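Local structure of glycosyl transferase, group 1 family protein (Staphylococcus aureus, 4WAC) at residues M11-L16 with S25-R30; N277-N282 with D300-F305; E289-D294 with I429-S434; S308-I313 with E486-K491. The protein is a group 1 family glycosyl transferase of the GT-B clan, built from two Rossmann-like domains and a long antiparallel sheet. All coordinates share one frame; numbering follows the deposited sequence.

Overall arrangement
Four contacts sample the two Rossmann-like halves of this GT-B protein and the junction between them. Interactions 1 and 2 both belong to the seven-stranded parallel sheet, one at strand 8-12 and the other at an edge strand, 304-306, with centres about 22 Å apart. Interactions 3 and 4 join the halves: residues 429-434 reach helix 289-298, while the C-terminal helix 485-496 covers the chain just beyond strand 304-306. The centres of interactions 3 and 4 are about 17 Å apart. Arg292 of interaction 3 packs on Ile304 of interaction 2. Interaction 4 touches interaction 1 where Phe310 lies by Asn29 and Arg30. An acetate ion is bound at interaction 1.

Interaction 1: M11-L16 with S25-R30; sequences MMVHEL and SSMFNR. With ACT (acetate ion), chain C.
The first beta-alpha-beta unit of the parallel sheet supplies this contact, in which Met11 of strand 8-12 and Val13 just along the chain pack against Met27 and Arg30 of helix 23-36. Met27 projects from the helix toward the strand, and the bend at its chi3 (73°) turns CE onto Val13 CG1, 3.6 Å away, and onto Met11 CB at 3.9 Å. Met11 replies with a bend of its own: its CE lies 3.4 Å from the carbonyl O of Met27, and its SD sits at the edge of the Arg30 guanidinium, almost level with it, 3.3 Å from NH1. The Met11 and Arg30 chains run alongside one another head to tail, and the guanidinium continues to a salt bridge with Asp231. Farther along, Leu16 CD2 approaches Phe28 CZ obliquely at 3.9 Å. The loop after the strand also carries the acetate, probably carried over from the crystallisation solution: His14 N donates to its O at 2.6 Å with a bent N-H...O angle of 139°, while Val13 CG2 lies 3.4 Å from that same O. Ser235 also bonds the ion. No hydrogen bond links the two segments here, so their cohesion rests on thioether and hydrocarbon packing, with the charge of Arg30 probably balanced in part by Asp231.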
loop_
_atom_site.group_PDB
_atom_site.type_symbol
_atom_site.label_atom_id
_atom_site.label_comp_id
_atom_site.label_asym_id
_atom_site.label_seq_id
_atom_site.Cartn_x
_atom_site.Cartn_y
_atom_site.Cartn_z
ATOM N N MET A 11 -5.907 -8.123 43.253
ATOM C CA MET A 11 -6.829 -7.173 42.626
ATOM C C MET A 11 -6.304 -6.830 41.236
ATOM O O MET A 11 -5.161 -6.361 41.078
ATOM C CB MET A 11 -6.975 -5.930 43.485
ATOM C CG MET A 11 -7.180 -6.288 44.935
ATOM S SD MET A 11 -7.699 -4.913 45.996
ATOM C CE MET A 11 -6.361 -3.759 45.740
ATOM N N MET A 12 -7.123 -7.072 40.239
ATOM C CA MET A 12 -6.688 -7.105 38.874
ATOM C C MET A 12 -7.119 -5.942 38.048
ATOM O O MET A 12 -8.238 -5.548 38.100
ATOM C CB MET A 12 -7.243 -8.327 38.231
ATOM C CG MET A 12 -6.622 -9.572 38.754
ATOM S SD MET A 12 -7.406 -10.887 37.885
ATOM C CE MET A 12 -7.061 -12.200 39.010
ATOM N N VAL A 13 -6.204 -5.429 37.251
ATOM C CA VAL A 13 -6.494 -4.290 36.379
ATOM C C VAL A 13 -5.401 -4.278 35.296
ATOM O O VAL A 13 -4.300 -4.829 35.507
ATOM C CB VAL A 13 -6.567 -2.935 37.167
ATOM C CG1 VAL A 13 -5.209 -2.504 37.716
ATOM C CG2 VAL A 13 -7.209 -1.834 36.324
ATOM N N HIS A 14 -5.700 -3.699 34.138
ATOM C CA HIS A 14 -4.792 -3.833 33.001
ATOM C C HIS A 14 -3.415 -3.256 33.309
ATOM O O HIS A 14 -2.403 -3.920 33.087
ATOM C CB HIS A 14 -5.345 -3.181 31.718
ATOM C CG HIS A 14 -4.577 -3.583 30.500
ATOM N ND1 HIS A 14 -4.674 -4.847 29.954
ATOM C CD2 HIS A 14 -3.649 -2.918 29.764
ATOM C CE1 HIS A 14 -3.839 -4.941 28.922
ATOM N NE2 HIS A 14 -3.210 -3.787 28.785
ATOM N N GLU A 15 -3.381 -2.035 33.830
ATOM C CA GLU A 15 -2.123 -1.360 34.100
ATOM C C GLU A 15 -2.251 -0.428 35.280
ATOM O O GLU A 15 -3.361 -0.061 35.662
ATOM C CB GLU A 15 -1.677 -0.543 32.896
ATOM C CG GLU A 15 -2.633 0.621 32.588
ATOM C CD GLU A 15 -1.987 1.717 31.737
ATOM O OE1 GLU A 15 -0.747 1.889 31.806
ATOM O OE2 GLU A 15 -2.719 2.394 30.987
ATOM N N LEU A 16 -1.097 -0.032 35.819
ATOM C CA LEU A 16 -0.995 1.110 36.731
ATOM C C LEU A 16 -0.142 2.219 36.084
ATOM O O LEU A 16 0.827 1.953 35.374
ATOM C CB LEU A 16 -0.374 0.681 38.060
ATOM C CG LEU A 16 -1.180 -0.234 38.993
ATOM C CD1 LEU A 16 -0.324 -0.614 40.220
ATOM C CD2 LEU A 16 -2.472 0.438 39.411
ATOM N N SER A 25 -7.236 4.594 42.127
ATOM C CA SER A 25 -7.275 5.229 43.424
ATOM C C SER A 25 -8.107 4.361 44.354
ATOM O O SER A 25 -7.664 4.051 45.458
ATOM C CB SER A 25 -7.832 6.642 43.337
ATOM O OG SER A 25 -6.833 7.487 42.795
ATOM N N SER A 26 -9.287 3.934 43.903
ATOM C CA SER A 26 -10.123 3.078 44.742
ATOM C C SER A 26 -9.381 1.791 45.096
ATOM O O SER A 26 -9.551 1.278 46.191
ATOM C CB SER A 26 -11.454 2.731 44.062
ATOM O OG SER A 26 -12.144 3.889 43.624
ATOM N N MET A 27 -8.557 1.272 44.181
ATOM C CA MET A 27 -7.818 0.035 44.468
ATOM C C MET A 27 -6.746 0.300 45.517
ATOM O O MET A 27 -6.616 -0.461 46.480
ATOM C CB MET A 27 -7.193 -0.561 43.195
ATOM C CG MET A 27 -8.237 -0.944 42.158
ATOM S SD MET A 27 -7.542 -1.396 40.545
ATOM C CE MET A 27 -6.846 -3.012 40.920
ATOM N N PHE A 28 -5.996 1.388 45.328
ATOM C CA PHE A 28 -4.942 1.782 46.253
ATOM C C PHE A 28 -5.465 1.874 47.678
ATOM O O PHE A 28 -4.976 1.191 48.584
ATOM C CB PHE A 28 -4.346 3.115 45.843
ATOM C CG PHE A 28 -3.474 3.030 44.629
ATOM C CD1 PHE A 28 -2.748 1.891 44.382
ATOM C CD2 PHE A 28 -3.390 4.090 43.733
ATOM C CE1 PHE A 28 -1.940 1.787 43.245
ATOM C CE2 PHE A 28 -2.596 4.002 42.614
ATOM C CZ PHE A 28 -1.865 2.838 42.366
ATOM N N ASN A 29 -6.481 2.702 47.877
ATOM C CA ASN A 29 -7.004 2.851 49.211
ATOM C C ASN A 29 -7.627 1.566 49.742
ATOM O O ASN A 29 -7.575 1.306 50.942
ATOM C CB ASN A 29 -8.026 3.978 49.290
ATOM C CG ASN A 29 -8.251 4.420 50.733
ATOM O OD1 ASN A 29 -7.290 4.746 51.439
ATOM N ND2 ASN A 29 -9.500 4.352 51.204
ATOM N N ARG A 30 -8.208 0.756 48.860
ATOM C CA ARG A 30 -8.870 -0.468 49.311
ATOM C C ARG A 30 -7.813 -1.448 49.807
ATOM O O ARG A 30 -8.020 -2.206 50.763
ATOM C CB ARG A 30 -9.716 -1.070 48.180
ATOM C CG ARG A 30 -9.839 -2.595 48.175
ATOM C CD ARG A 30 -11.211 -3.114 47.716
ATOM N NE ARG A 30 -11.779 -2.489 46.514
ATOM C CZ ARG A 30 -11.514 -2.841 45.251
ATOM N NH1 ARG A 30 -10.625 -3.784 44.968
ATOM N NH2 ARG A 30 -12.118 -2.213 44.249
HETATM C C ACT C . -8.659 -2.419 32.813
HETATM O O ACT C . -8.136 -3.378 33.421
HETATM O OXT ACT C . -9.706 -2.723 32.192
HETATM C CH3 ACT C . -8.071 -1.025 32.846
#

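Interaction 2: N277-N282 with D300-F305; sequences NANKIN and DVENIF
With CG of Asn279 turned anti to its carbonyl carbon (chi1 -74°) and CG of Asn303 likewise, two amides from facing loops are each brought to the backbone of the other segment. Asn279 OD1 takes two backbone donors: Asn303 N at 3.1 Å, in the carbonyl plane, and Glu302 N at 3.2 Å, tilted from that plane but with a straighter N-H...O angle of 163°. The other end of the same amide, ND2, donates to Glu302 OE1 at 2.9 Å through a more bent bond, meeting it from above the carboxylate plane; the two flat groups stand 41° apart. Together these bonds should restrain the rotation of the Asn279 amide. Asn303 answers in the reverse direction, its ND2 bonding Ala278 O at 3.2 Å with the acceptor close to its amide plane. Beneath this polar layer, Ala278 CB touches Ile304 CD1 at 3.6 Å and Val301 CB at 4.1 Å. Asn303 is the centre of an inverse gamma turn leading into strand 304-306. Two loops, each entering one of the neighbouring parallel strands 283-286 and 304-306, are therefore tied together by side-chain amides at the border of a Rossmann-like sheet.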
loop_
_atom_site.group_PDB
_atom_site.type_symbol
_atom_site.label_atom_id
_atom_site.label_comp_id
_atom_site.label_asym_id
_atom_site.label_seq_id
_atom_site.Cartn_x
_atom_site.Cartn_y
_atom_site.Cartn_z
ATOM N N ASN A 277 -22.515 -13.276 33.832
ATOM C CA ASN A 277 -21.848 -14.432 34.433
ATOM C C ASN A 277 -21.687 -14.396 35.964
ATOM O O ASN A 277 -20.968 -15.227 36.535
ATOM C CB ASN A 277 -20.479 -14.628 33.783
ATOM C CG ASN A 277 -20.596 -14.954 32.304
ATOM O OD1 ASN A 277 -20.847 -16.105 31.933
ATOM N ND2 ASN A 277 -20.404 -13.948 31.453
ATOM N N ALA A 278 -22.377 -13.462 36.619
ATOM C CA ALA A 278 -22.368 -13.341 38.079
ATOM C C ALA A 278 -22.616 -14.658 38.840
ATOM O O ALA A 278 -22.016 -14.882 39.887
ATOM C CB ALA A 278 -23.397 -12.302 38.521
ATOM N N ASN A 279 -23.488 -15.529 38.341
ATOM C CA ASN A 279 -23.769 -16.775 39.073
ATOM C C ASN A 279 -22.769 -17.894 38.775
ATOM O O ASN A 279 -22.906 -19.020 39.265
ATOM C CB ASN A 279 -25.198 -17.260 38.791
ATOM C CG ASN A 279 -26.256 -16.419 39.509
ATOM O OD1 ASN A 279 -25.945 -15.685 40.452
ATOM N ND2 ASN A 279 -27.511 -16.548 39.090
ATOM N N LYS A 280 -21.767 -17.568 37.970
ATOM C CA LYS A 280 -20.694 -18.496 37.623
ATOM C C LYS A 280 -19.408 -18.204 38.415
ATOM O O LYS A 280 -18.417 -18.910 38.297
ATOM C CB LYS A 280 -20.413 -18.421 36.126
ATOM C CG LYS A 280 -21.604 -18.766 35.256
ATOM C CD LYS A 280 -21.142 -19.354 33.926
ATOM C CE LYS A 280 -22.327 -19.726 33.047
ATOM N NZ LYS A 280 -23.109 -18.515 32.663
ATOM N N ILE A 281 -19.435 -17.136 39.200
ATOM C CA ILE A 281 -18.353 -16.811 40.114
ATOM C C ILE A 281 -18.926 -16.489 41.495
ATOM O O ILE A 281 -20.134 -16.620 41.738
ATOM C CB ILE A 281 -17.502 -15.613 39.617
ATOM C CG1 ILE A 281 -18.358 -14.353 39.451
ATOM C CG2 ILE A 281 -16.814 -15.937 38.301
ATOM C CD1 ILE A 281 -17.514 -13.107 39.195
ATOM N N ASN A 282 -18.072 -16.060 42.411
ATOM C CA ASN A 282 -18.561 -15.839 43.759
ATOM C C ASN A 282 -19.393 -14.556 43.839
ATOM O O ASN A 282 -20.323 -14.476 44.618
ATOM C CB ASN A 282 -17.402 -15.801 44.752
ATOM C CG ASN A 282 -16.610 -17.106 44.775
ATOM O OD1 ASN A 282 -15.807 -17.378 43.874
ATOM N ND2 ASN A 282 -16.830 -17.921 45.814
ATOM N N ASP A 300 -31.171 -12.129 34.841
ATOM C CA ASP A 300 -31.531 -13.313 35.601
ATOM C C ASP A 300 -30.275 -13.843 36.288
ATOM O O ASP A 300 -29.707 -14.862 35.891
ATOM C CB ASP A 300 -32.172 -14.375 34.697
ATOM C CG ASP A 300 -32.707 -15.582 35.483
ATOM O OD1 ASP A 300 -33.673 -15.413 36.267
ATOM O OD2 ASP A 300 -32.178 -16.701 35.309
ATOM N N VAL A 301 -29.828 -13.106 37.300
ATOM C CA VAL A 301 -28.762 -13.548 38.195
ATOM C C VAL A 301 -29.035 -13.037 39.597
ATOM O O VAL A 301 -29.883 -12.160 39.793
ATOM C CB VAL A 301 -27.363 -13.059 37.754
ATOM C CG1 VAL A 301 -26.874 -13.833 36.548
ATOM C CG2 VAL A 301 -27.383 -11.566 37.470
ATOM N N GLU A 302 -28.307 -13.583 40.570
ATOM C CA GLU A 302 -28.534 -13.244 41.967
ATOM C C GLU A 302 -27.288 -12.776 42.701
ATOM O O GLU A 302 -27.399 -12.044 43.682
ATOM C CB GLU A 302 -29.135 -14.437 42.696
ATOM C CG GLU A 302 -30.537 -14.784 42.224
ATOM C CD GLU A 302 -30.528 -15.568 40.932
ATOM O OE1 GLU A 302 -29.776 -16.564 40.861
ATOM O OE2 GLU A 302 -31.247 -15.176 39.982
ATOM N N ASN A 303 -26.109 -13.182 42.229
ATOM C CA ASN A 303 -24.863 -12.892 42.946
ATOM C C ASN A 303 -24.400 -11.445 42.803
ATOM O O ASN A 303 -23.239 -11.165 42.485
ATOM C CB ASN A 303 -23.736 -13.830 42.489
ATOM C CG ASN A 303 -23.813 -15.196 43.143
ATOM O OD1 ASN A 303 -24.485 -15.373 44.152
ATOM N ND2 ASN A 303 -23.097 -16.161 42.584
ATOM N N ILE A 304 -25.309 -10.520 43.059
ATOM C CA ILE A 304 -24.966 -9.117 42.976
ATOM C C ILE A 304 -24.965 -8.513 44.378
ATOM O O ILE A 304 -25.935 -8.643 45.119
ATOM C CB ILE A 304 -25.945 -8.363 42.059
ATOM C CG1 ILE A 304 -26.121 -9.131 40.743
ATOM C CG2 ILE A 304 -25.463 -6.933 41.835
ATOM C CD1 ILE A 304 -24.854 -9.288 39.926
ATOM N N PHE A 305 -23.872 -7.860 44.749
ATOM C CA PHE A 305 -23.772 -7.313 46.090
ATOM C C PHE A 305 -23.367 -5.852 46.050
ATOM O O PHE A 305 -22.655 -5.422 45.149
ATOM C CB PHE A 305 -22.771 -8.122 46.912
ATOM C CG PHE A 305 -23.002 -9.609 46.855
ATOM C CD1 PHE A 305 -23.833 -10.241 47.777
ATOM C CD2 PHE A 305 -22.399 -10.383 45.869
ATOM C CE1 PHE A 305 -24.047 -11.619 47.722
ATOM C CE2 PHE A 305 -22.612 -11.762 45.813
ATOM C CZ PHE A 305 -23.437 -12.374 46.732
#

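Interaction 3: E289-D294 with I429-S434; sequences EAQRLD and IKYGPS
Tyr431 extends from residues 429-434 onto helix 289-298 and meets it along most of its ring. A cis peptide bond precedes the residue, and its CB points toward the helix. From CB the ring passes CG and CD1, which lie beside Gln291, and CD2, which is 3.5 Å from Ala290 CB. The centre of the ring is roofed by Gln291 CB, 3.5 Å from the centroid and only 11° off the normal, a CH-pi contact. Gln291 is extended, with CG anti to the backbone N (chi1 -178°), and crosses the tyrosine at about a right angle; this carries CG and CD past CE1 and leaves the amide nearly parallel to the ring, 10° from its plane. On the opposite face lies CB of the preceding Lys430, displaced toward the ring's border. Tyr431 CE2 is 3.4 Å from Gln291 CA. Beyond it, Tyr431 OH donates to Asp294 OD2 at 2.8 Å and is received on the anti lone pair of OD2, away from the other carboxylate oxygen. Asp294 OD2 also receives Lys430 NZ at 3.0 Å on its syn side, in a salt bridge, so one carboxylate atom holds both donors and its negative charge is probably well compensated. The Gln291 amide is satisfied on one side alone: NE2 bonds Val255 O, whereas OE1 is buried without a partner in the model. Asp294 lies one turn beyond Ala290 on helix 289-298, and the loop bearing Lys430 and Tyr431 runs from strand 424-427 into helix 433-436, so these side chains join the two parallel-sheet halves.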
loop_
_atom_site.group_PDB
_atom_site.type_symbol
_atom_site.label_atom_id
_atom_site.label_comp_id
_atom_site.label_asym_id
_atom_site.label_seq_id
_atom_site.Cartn_x
_atom_site.Cartn_y
_atom_site.Cartn_z
ATOM N N GLU A 289 -26.763 0.435 46.257
ATOM C CA GLU A 289 -27.973 -0.376 46.270
ATOM C C GLU A 289 -28.860 -0.004 45.082
ATOM O O GLU A 289 -29.491 -0.877 44.474
ATOM C CB GLU A 289 -28.736 -0.198 47.587
ATOM C CG GLU A 289 -28.218 -1.097 48.711
ATOM C CD GLU A 289 -28.542 -2.574 48.494
ATOM O OE1 GLU A 289 -27.968 -3.420 49.226
ATOM O OE2 GLU A 289 -29.374 -2.884 47.600
ATOM N N ALA A 290 -28.892 1.285 44.750
ATOM C CA ALA A 290 -29.649 1.740 43.592
ATOM C C ALA A 290 -29.267 0.916 42.367
ATOM O O ALA A 290 -30.130 0.388 41.674
ATOM C CB ALA A 290 -29.419 3.223 43.339
ATOM N N GLN A 291 -27.970 0.766 42.127
ATOM C CA GLN A 291 -27.520 0.038 40.946
ATOM C C GLN A 291 -27.765 -1.454 41.086
ATOM O O GLN A 291 -28.131 -2.127 40.125
ATOM C CB GLN A 291 -26.045 0.305 40.681
ATOM C CG GLN A 291 -25.530 -0.386 39.447
ATOM C CD GLN A 291 -24.102 -0.011 39.191
ATOM O OE1 GLN A 291 -23.470 0.618 40.041
ATOM N NE2 GLN A 291 -23.582 -0.365 38.022
ATOM N N ARG A 292 -27.567 -1.968 42.291
ATOM C CA ARG A 292 -27.837 -3.374 42.534
ATOM C C ARG A 292 -29.293 -3.679 42.250
ATOM O O ARG A 292 -29.618 -4.707 41.647
ATOM C CB ARG A 292 -27.501 -3.757 43.966
ATOM C CG ARG A 292 -27.611 -5.248 44.216
ATOM C CD ARG A 292 -27.316 -5.552 45.659
ATOM N NE ARG A 292 -28.446 -5.166 46.476
ATOM C CZ ARG A 292 -29.296 -6.028 47.016
ATOM N NH1 ARG A 292 -29.108 -7.337 46.869
ATOM N NH2 ARG A 292 -30.306 -5.575 47.735
ATOM N N LEU A 293 -30.163 -2.772 42.685
ATOM C CA LEU A 293 -31.595 -2.952 42.502
ATOM C C LEU A 293 -31.953 -2.972 41.010
ATOM O O LEU A 293 -32.665 -3.875 40.561
ATOM C CB LEU A 293 -32.374 -1.856 43.232
ATOM C CG LEU A 293 -32.440 -1.967 44.764
ATOM C CD1 LEU A 293 -33.115 -0.731 45.379
ATOM C CD2 LEU A 293 -33.124 -3.259 45.225
ATOM N N ASP A 294 -31.446 -2.005 40.244
ATOM C CA ASP A 294 -31.714 -1.968 38.801
ATOM C C ASP A 294 -31.310 -3.277 38.109
ATOM O O ASP A 294 -31.965 -3.702 37.161
ATOM C CB ASP A 294 -30.992 -0.788 38.114
ATOM C CG ASP A 294 -31.629 0.574 38.412
ATOM O OD1 ASP A 294 -32.783 0.643 38.912
ATOM O OD2 ASP A 294 -30.962 1.588 38.112
ATOM N N ILE A 429 -28.520 12.480 39.606
ATOM C CA ILE A 429 -28.268 11.434 38.613
ATOM C C ILE A 429 -27.941 10.095 39.273
ATOM O O ILE A 429 -27.747 10.021 40.492
ATOM C CB ILE A 429 -27.097 11.821 37.644
ATOM C CG1 ILE A 429 -25.933 12.478 38.403
ATOM C CG2 ILE A 429 -27.581 12.724 36.511
ATOM C CD1 ILE A 429 -24.821 11.524 38.813
ATOM N N LYS A 430 -27.880 9.039 38.465
ATOM C CA LYS A 430 -27.470 7.737 38.978
ATOM C C LYS A 430 -26.046 7.356 38.521
ATOM O O LYS A 430 -25.677 7.541 37.357
ATOM C CB LYS A 430 -28.465 6.655 38.560
ATOM C CG LYS A 430 -28.688 6.532 37.086
ATOM C CD LYS A 430 -29.671 5.418 36.810
ATOM C CE LYS A 430 -30.925 5.584 37.654
ATOM N NZ LYS A 430 -31.832 4.427 37.457
ATOM N N TYR A 431 -25.243 6.841 39.451
ATOM C CA TYR A 431 -25.668 6.653 40.835
ATOM C C TYR A 431 -24.778 7.436 41.792
ATOM O O TYR A 431 -23.706 7.892 41.400
ATOM C CB TYR A 431 -25.645 5.177 41.191
ATOM C CG TYR A 431 -26.329 4.258 40.196
ATOM C CD1 TYR A 431 -25.646 3.741 39.102
ATOM C CD2 TYR A 431 -27.647 3.866 40.380
ATOM C CE1 TYR A 431 -26.273 2.872 38.205
ATOM C CE2 TYR A 431 -28.279 3.008 39.495
ATOM C CZ TYR A 431 -27.592 2.506 38.410
ATOM O OH TYR A 431 -28.238 1.647 37.540
ATOM N N GLY A 432 -25.218 7.607 43.038
ATOM C CA GLY A 432 -24.368 8.225 44.049
ATOM C C GLY A 432 -24.826 9.449 44.841
ATOM O O GLY A 432 -24.910 9.380 46.067
ATOM N N PRO A 433 -25.096 10.579 44.149
ATOM C CA PRO A 433 -25.434 11.881 44.751
ATOM C C PRO A 433 -26.699 11.883 45.630
ATOM O O PRO A 433 -26.747 12.634 46.610
ATOM C CB PRO A 433 -25.635 12.798 43.528
ATOM C CG PRO A 433 -24.959 12.132 42.418
ATOM C CD PRO A 433 -25.061 10.661 42.677
ATOM N N SER A 434 -27.693 11.063 45.282
ATOM C CA SER A 434 -28.962 10.995 46.019
ATOM C C SER A 434 -28.778 10.539 47.473
ATOM O O SER A 434 -29.596 10.830 48.348
ATOM C CB SER A 434 -29.936 10.070 45.278
ATOM O OG SER A 434 -29.432 8.748 45.178
#

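Interaction 4: S308-I313 with E486-K491; sequences SNFVKI and ESILEK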
loop_
_atom_site.group_PDB
_atom_site.type_symbol
_atom_site.label_atom_id
_atom_site.label_comp_id
_atom_site.label_asym_id
_atom_site.label_seq_id
_atom_site.Cartn_x
_atom_site.Cartn_y
_atom_site.Cartn_z
ATOM N N SER A 308 -19.740 -0.176 48.944
ATOM C CA SER A 308 -19.193 1.130 48.630
ATOM C C SER A 308 -17.664 1.181 48.696
ATOM O O SER A 308 -17.042 0.439 49.433
ATOM C CB SER A 308 -19.784 2.161 49.591
ATOM O OG SER A 308 -18.872 3.219 49.815
ATOM N N ASN A 309 -17.061 2.073 47.926
ATOM C CA ASN A 309 -15.671 2.420 48.175
ATOM C C ASN A 309 -15.441 2.852 49.608
ATOM O O ASN A 309 -16.313 3.435 50.250
ATOM C CB ASN A 309 -15.193 3.547 47.254
ATOM C CG ASN A 309 -15.095 3.113 45.800
ATOM O OD1 ASN A 309 -15.747 3.690 44.927
ATOM N ND2 ASN A 309 -14.312 2.065 45.538
ATOM N N PHE A 310 -14.249 2.561 50.106
ATOM C CA PHE A 310 -13.814 3.104 51.370
ATOM C C PHE A 310 -13.708 4.611 51.225
ATOM O O PHE A 310 -13.394 5.103 50.151
ATOM C CB PHE A 310 -12.481 2.476 51.793
ATOM C CG PHE A 310 -12.601 1.018 52.160
ATOM C CD1 PHE A 310 -12.952 0.638 53.461
ATOM C CD2 PHE A 310 -12.384 0.021 51.214
ATOM C CE1 PHE A 310 -13.084 -0.716 53.802
ATOM C CE2 PHE A 310 -12.504 -1.346 51.547
ATOM C CZ PHE A 310 -12.846 -1.716 52.843
ATOM N N VAL A 311 -13.995 5.352 52.295
ATOM C CA VAL A 311 -13.816 6.795 52.239
ATOM C C VAL A 311 -12.858 7.275 53.315
ATOM O O VAL A 311 -12.947 6.876 54.472
ATOM C CB VAL A 311 -15.151 7.549 52.363
ATOM C CG1 VAL A 311 -14.903 9.055 52.321
ATOM C CG2 VAL A 311 -16.094 7.141 51.241
ATOM N N LYS A 312 -11.920 8.113 52.896
ATOM C CA LYS A 312 -10.853 8.583 53.750
ATOM C C LYS A 312 -11.094 10.032 54.118
ATOM O O LYS A 312 -11.320 10.867 53.239
ATOM C CB LYS A 312 -9.502 8.434 53.051
ATOM C CG LYS A 312 -8.348 8.991 53.859
ATOM C CD LYS A 312 -7.061 8.962 53.062
ATOM C CE LYS A 312 -5.883 9.391 53.913
ATOM N NZ LYS A 312 -4.616 9.280 53.146
ATOM N N ILE A 313 -11.039 10.332 55.413
ATOM C CA ILE A 313 -11.377 11.674 55.885
ATOM C C ILE A 313 -10.133 12.517 56.109
ATOM O O ILE A 313 -9.548 12.501 57.195
ATOM C CB ILE A 313 -12.185 11.641 57.190
ATOM C CG1 ILE A 313 -13.289 10.588 57.112
ATOM C CG2 ILE A 313 -12.765 13.015 57.469
ATOM C CD1 ILE A 313 -14.243 10.800 55.966
ATOM N N GLU A 486 -15.254 0.476 59.019
ATOM C CA GLU A 486 -15.583 -0.807 59.640
ATOM C C GLU A 486 -16.815 -1.429 58.991
ATOM O O GLU A 486 -16.912 -2.648 58.837
ATOM C CB GLU A 486 -15.811 -0.653 61.151
ATOM C CG GLU A 486 -15.758 -2.002 61.896
ATOM C CD GLU A 486 -16.869 -2.211 62.926
ATOM O OE1 GLU A 486 -17.902 -2.841 62.582
ATOM O OE2 GLU A 486 -16.694 -1.769 64.085
ATOM N N SER A 487 -17.753 -0.577 58.603
ATOM C CA SER A 487 -18.978 -1.030 57.964
ATOM C C SER A 487 -18.683 -1.701 56.610
ATOM O O SER A 487 -19.177 -2.806 56.337
ATOM C CB SER A 487 -19.957 0.150 57.813
ATOM O OG SER A 487 -19.340 1.288 57.221
ATOM N N ILE A 488 -17.868 -1.044 55.779
ATOM C CA ILE A 488 -17.496 -1.576 54.462
ATOM C C ILE A 488 -16.765 -2.916 54.612
ATOM O O ILE A 488 -17.176 -3.953 54.059
ATOM C CB ILE A 488 -16.578 -0.593 53.674
ATOM C CG1 ILE A 488 -17.201 0.798 53.549
ATOM C CG2 ILE A 488 -16.269 -1.139 52.304
ATOM C CD1 ILE A 488 -18.428 0.818 52.706
ATOM N N LEU A 489 -15.675 -2.867 55.375
ATOM C CA LEU A 489 -14.823 -4.027 55.619
ATOM C C LEU A 489 -15.616 -5.290 55.963
ATOM O O LEU A 489 -15.336 -6.376 55.461
ATOM C CB LEU A 489 -13.840 -3.681 56.734
ATOM C CG LEU A 489 -12.700 -4.641 57.005
ATOM C CD1 LEU A 489 -11.927 -4.865 55.715
ATOM C CD2 LEU A 489 -11.806 -4.002 58.057
ATOM N N GLU A 490 -16.638 -5.114 56.793
ATOM C CA GLU A 490 -17.466 -6.211 57.245
ATOM C C GLU A 490 -18.216 -6.841 56.077
ATOM O O GLU A 490 -18.377 -8.068 56.027
ATOM C CB GLU A 490 -18.431 -5.730 58.352
ATOM C CG GLU A 490 -19.341 -6.834 58.969
ATOM C CD GLU A 490 -20.192 -6.357 60.174
ATOM O OE1 GLU A 490 -20.108 -5.174 60.575
ATOM O OE2 GLU A 490 -20.959 -7.178 60.725
ATOM N N LYS A 491 -18.653 -6.022 55.122
ATOM C CA LYS A 491 -19.401 -6.571 53.986
ATOM C C LYS A 491 -18.488 -7.449 53.125
ATOM O O LYS A 491 -18.914 -8.500 52.613
ATOM C CB LYS A 491 -20.029 -5.459 53.150
ATOM C CG LYS A 491 -20.768 -4.431 53.974
ATOM C CD LYS A 491 -21.870 -3.779 53.168
ATOM C CE LYS A 491 -22.445 -2.582 53.904
ATOM N NZ LYS A 491 -23.563 -1.961 53.153
#
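Phe310 lies with one ring face against Ile488 of helix 485-496. The methyl CG2 stands over that face, 3.6 Å from the ring centroid and 18° off the normal, displaced from its centre, which makes this a CH-pi contact. The branch carbon Ile488 CB reaches the ring as well, 3.5 Å from Phe310 CE1, and the two side chains pass antiparallel. On the isoleucine, CG2 is anti to the backbone N while CG1 lies beside it (chi1 -54°); this sets CG2 over the ring and also near the carbonyl of Ser308, while CD1 continues to the Ser308 side chain. There Ile488 CD1 is 3.7 Å from Ser308 CB, and the carbonyl O of Ser308 lies 3.4 Å from Ile488 CG2. One residue farther along the helix, Leu489 CB skirts the ring at 4.2 Å from Phe310 CE1.

The contact exhibits a feature of the GT-B fold: the C-terminal helix returns from the second Rossmann-like domain to pack on the first. Here helix 485-496 meets the chain that leaves strand 304-306, the last of the first sheet, on its way to strand 326-329 of the second. Helix 23-36 adds to the packing, with Asn29 and Glu33 touching Phe310 and Phe34 touching Leu489. No hydrogen bond crosses between the two segments. Ser308 OG donates to Asn309 O within the connecting chain at 2.6 Å, tilted 21° from the carbonyl plane, and Gln410 adds weak hydrogen bonds from outside it, to Ser308 OG and to Asn309 N.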